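Chorismate mutase (Clostridium thermocellum, PDB 1XHO) probably catalyses the rearrangement of chorismate to prephenate, a step of aromatic amino acid biosynthesis, as a trimeric mutase of the AroH type. Local coordinates at residues C[68-79]-C[95-106]. Sequence-based numbering, arbitrary orientation.
Sequences EDDIISIIFTVT and GWTSTALMCMNE
Ile71 lays its CD1 methyl over one face of the Trp96 indole, 3.8 Å from the centroid of the six-membered ring and 12° off its normal, a CH-pi contact. Ile74 brings its own CD1 obliquely to CE3 of the same ring, while Leu57 and Ala61 of helix 46-63 and Ala91 of helix 89-93 also pack on the indole. At the edge of the Phe76 ring, close to its plane, lie the Leu101 CD2 methyl and the carbonyl O of Met102; Cys103 SG stands oblique to that ring, 3.8 Å from CD2 of Phe76.

The carboxylate of Glu68, carried past Trp96 on an extended chain with CG anti to the backbone N (chi1 -163°), is held through OE2, which accepts two hydrogen bonds. Its syn lone pair takes Ser98 N at 2.7 Å and its anti lone pair takes Thr99 OG1 at 2.8 Å, which holds the carboxylate against the chain at Ser98 and Thr99, before strand 100-105; Thr99 OG1 is also hydrogen-bonded to Lys129 NZ of the second subunit.

These contacts illustrate how a beta-alpha-beta unit is built: strands 71-78 and 100-105 run parallel, helix 89-93 lies in the connection between them, and Trp96 sits in the loop between that helix and strand 100-105. Backbone bonds alternate regularly from Ile74 N to Ala100 O onward. On the sheet face opposite Ile74 and Phe76, the selenium of Met104, a selenomethionine, meets Ile75 CG2 at 3.8 Å, near Met104 of the third subunit.

Toward the C-terminal ends, Val78 O accepts two donors from opposite faces of its plane, Glu106 N at 2.7 Å and Asn105 ND2 at 3.3 Å; the Asn105 side chain also has a polar partner in Asp108 of the second subunit. Glu106 bends at chi2 (73°), and its OE1 receives the hydroxyl of Thr77 nearly end-on at 2.8 Å.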
# COMPACT_ATOMS: atom_id res chain seq x y z
N GLU C 68 -1.35 11.39 16.76
CA GLU C 68 -0.59 10.18 16.38
C GLU C 68 -1.14 8.86 16.98
O GLU C 68 -1.07 7.82 16.33
CB GLU C 68 0.90 10.29 16.73
CG GLU C 68 1.75 9.25 15.97
CD GLU C 68 3.14 9.00 16.54
OE1 GLU C 68 3.52 9.59 17.57
OE2 GLU C 68 3.88 8.20 15.93
N ASP C 69 -1.67 8.93 18.21
CA ASP C 69 -2.37 7.78 18.84
C ASP C 69 -3.46 7.15 17.97
O ASP C 69 -3.75 5.96 18.09
CB ASP C 69 -3.05 8.21 20.16
CG ASP C 69 -2.11 8.19 21.34
OD1 ASP C 69 -1.14 7.40 21.34
OD2 ASP C 69 -2.37 8.95 22.31
N ASP C 70 -4.08 7.96 17.11
CA ASP C 70 -5.21 7.52 16.30
C ASP C 70 -4.79 6.86 14.98
O ASP C 70 -5.59 6.17 14.35
CB ASP C 70 -6.12 8.72 15.99
CG ASP C 70 -6.56 9.47 17.26
OD1 ASP C 70 -7.05 8.80 18.20
OD2 ASP C 70 -6.41 10.72 17.31
N ILE C 71 -3.53 7.09 14.58
CA ILE C 71 -3.04 6.70 13.25
C ILE C 71 -2.47 5.28 13.24
O ILE C 71 -1.58 4.94 14.01
CB ILE C 71 -1.98 7.73 12.72
CG1 ILE C 71 -2.57 9.15 12.78
CG2 ILE C 71 -1.53 7.40 11.30
CD1 ILE C 71 -1.64 10.23 12.27
N ILE C 72 -3.00 4.44 12.35
CA ILE C 72 -2.57 3.05 12.22
C ILE C 72 -1.36 2.97 11.29
O ILE C 72 -0.33 2.36 11.61
CB ILE C 72 -3.73 2.17 11.68
CG1 ILE C 72 -4.93 2.24 12.64
CG2 ILE C 72 -3.25 0.72 11.46
CD1 ILE C 72 -6.21 1.68 12.08
N SER C 73 -1.47 3.61 10.12
CA SER C 73 -0.41 3.56 9.13
C SER C 73 -0.47 4.74 8.15
O SER C 73 -1.51 5.38 7.99
CB SER C 73 -0.44 2.21 8.39
OG SER C 73 -1.72 1.96 7.81
N ILE C 74 0.68 5.04 7.53
CA ILE C 74 0.76 6.06 6.50
C ILE C 74 1.57 5.56 5.31
O ILE C 74 2.75 5.23 5.44
CB ILE C 74 1.33 7.40 7.00
CG1 ILE C 74 0.76 7.74 8.39
CG2 ILE C 74 1.02 8.49 5.95
CD1 ILE C 74 1.05 9.13 8.88
N ILE C 75 0.89 5.51 4.16
CA ILE C 75 1.49 5.12 2.90
C ILE C 75 1.64 6.38 2.04
O ILE C 75 0.68 7.11 1.84
CB ILE C 75 0.61 4.07 2.16
CG1 ILE C 75 0.56 2.76 2.97
CG2 ILE C 75 1.15 3.82 0.72
CD1 ILE C 75 -0.37 1.68 2.36
N PHE C 76 2.85 6.62 1.56
CA PHE C 76 3.14 7.75 0.68
C PHE C 76 3.45 7.28 -0.73
O PHE C 76 4.09 6.25 -0.92
CB PHE C 76 4.35 8.51 1.20
CG PHE C 76 4.21 9.01 2.60
CD1 PHE C 76 3.80 10.33 2.85
CD2 PHE C 76 4.52 8.20 3.68
CE1 PHE C 76 3.70 10.81 4.15
CE2 PHE C 76 4.41 8.67 4.99
CZ PHE C 76 4.01 9.99 5.22
N THR C 77 2.99 8.04 -1.73
CA THR C 77 3.48 7.90 -3.10
C THR C 77 3.93 9.24 -3.64
O THR C 77 3.39 10.29 -3.26
CB THR C 77 2.44 7.30 -4.08
OG1 THR C 77 1.31 8.18 -4.22
CG2 THR C 77 1.99 5.89 -3.64
N VAL C 78 4.92 9.20 -4.52
CA VAL C 78 5.28 10.36 -5.31
C VAL C 78 5.30 9.94 -6.77
O VAL C 78 5.55 8.77 -7.09
CB VAL C 78 6.64 10.98 -4.90
CG1 VAL C 78 6.63 11.37 -3.44
CG2 VAL C 78 7.80 10.01 -5.20
N THR C 79 5.03 10.89 -7.64
CA THR C 79 5.15 10.69 -9.07
C THR C 79 6.63 10.57 -9.48
O THR C 79 7.52 11.03 -8.76
CB THR C 79 4.43 11.84 -9.84
OG1 THR C 79 4.72 13.10 -9.21
CG2 THR C 79 2.96 11.64 -9.81
N GLY C 95 6.98 14.77 14.82
CA GLY C 95 6.93 13.94 16.01
C GLY C 95 6.17 12.64 15.88
O GLY C 95 5.89 12.00 16.90
N TRP C 96 5.83 12.23 14.66
CA TRP C 96 5.16 10.94 14.46
C TRP C 96 6.22 9.85 14.27
O TRP C 96 6.45 9.35 13.17
CB TRP C 96 4.14 10.98 13.31
CG TRP C 96 3.02 11.98 13.48
CD1 TRP C 96 2.71 12.70 14.60
CD2 TRP C 96 2.03 12.34 12.50
NE1 TRP C 96 1.62 13.50 14.37
CE2 TRP C 96 1.18 13.29 13.09
CE3 TRP C 96 1.79 11.95 11.17
CZ2 TRP C 96 0.10 13.86 12.41
CZ3 TRP C 96 0.72 12.52 10.49
CH2 TRP C 96 -0.11 13.46 11.11
N THR C 97 6.87 9.51 15.38
CA THR C 97 8.01 8.61 15.39
C THR C 97 7.61 7.21 15.85
O THR C 97 8.46 6.33 15.91
CB THR C 97 9.14 9.19 16.27
OG1 THR C 97 8.62 9.56 17.56
CG2 THR C 97 9.74 10.44 15.62
N SER C 98 6.31 7.00 16.12
CA SER C 98 5.80 5.69 16.56
C SER C 98 4.81 5.08 15.56
O SER C 98 4.06 4.17 15.91
CB SER C 98 5.13 5.80 17.93
OG SER C 98 5.99 6.40 18.90
N THR C 99 4.83 5.56 14.32
CA THR C 99 3.83 5.16 13.32
C THR C 99 4.48 4.46 12.13
O THR C 99 5.52 4.86 11.66
CB THR C 99 2.98 6.40 12.86
OG1 THR C 99 2.26 6.92 13.99
CG2 THR C 99 1.97 6.04 11.80
N ALA C 100 3.85 3.38 11.68
CA ALA C 100 4.29 2.63 10.52
C ALA C 100 4.08 3.46 9.26
O ALA C 100 2.95 3.88 8.95
CB ALA C 100 3.51 1.29 10.42
N LEU C 101 5.19 3.69 8.55
CA LEU C 101 5.23 4.48 7.33
C LEU C 101 5.72 3.61 6.18
O LEU C 101 6.41 2.61 6.41
CB LEU C 101 6.17 5.67 7.51
CG LEU C 101 5.96 6.54 8.76
CD1 LEU C 101 7.05 7.58 8.91
CD2 LEU C 101 4.63 7.23 8.73
N MSE C 102 5.38 3.99 4.95
CA MSE C 102 5.84 3.28 3.76
C MSE C 102 5.73 4.21 2.55
O MSE C 102 4.74 4.96 2.43
CB MSE C 102 5.03 1.99 3.55
CG MSE C 102 5.48 1.13 2.35
SE MSE C 102 5.16 -0.84 2.54
CE MSE C 102 6.75 -1.11 3.67
N CYS C 103 6.74 4.19 1.69
CA CYS C 103 6.81 5.07 0.53
C CYS C 103 7.08 4.31 -0.75
O CYS C 103 8.00 3.49 -0.81
CB CYS C 103 7.91 6.11 0.71
SG CYS C 103 7.82 7.04 2.21
N MSE C 104 6.26 4.59 -1.78
CA MSE C 104 6.39 4.00 -3.10
C MSE C 104 6.32 5.12 -4.12
O MSE C 104 6.14 6.28 -3.76
CB MSE C 104 5.25 3.02 -3.39
CG MSE C 104 5.13 1.83 -2.42
SE MSE C 104 4.27 2.27 -0.71
CE MSE C 104 3.26 0.60 -0.58
N ASN C 105 6.47 4.77 -5.38
CA ASN C 105 6.14 5.69 -6.45
C ASN C 105 4.71 5.44 -6.89
O ASN C 105 4.18 4.32 -6.76
CB ASN C 105 7.09 5.54 -7.64
CG ASN C 105 8.46 6.14 -7.38
OD1 ASN C 105 9.44 5.41 -7.25
ND2 ASN C 105 8.54 7.47 -7.34
N GLU C 106 4.09 6.50 -7.39
CA GLU C 106 2.75 6.42 -7.95
C GLU C 106 2.82 5.58 -9.23
O GLU C 106 3.85 5.50 -9.88
CB GLU C 106 2.24 7.85 -8.26
CG GLU C 106 0.81 7.94 -8.86
CD GLU C 106 -0.30 7.65 -7.85
OE1 GLU C 106 -0.02 7.48 -6.63
OE2 GLU C 106 -1.47 7.59 -8.27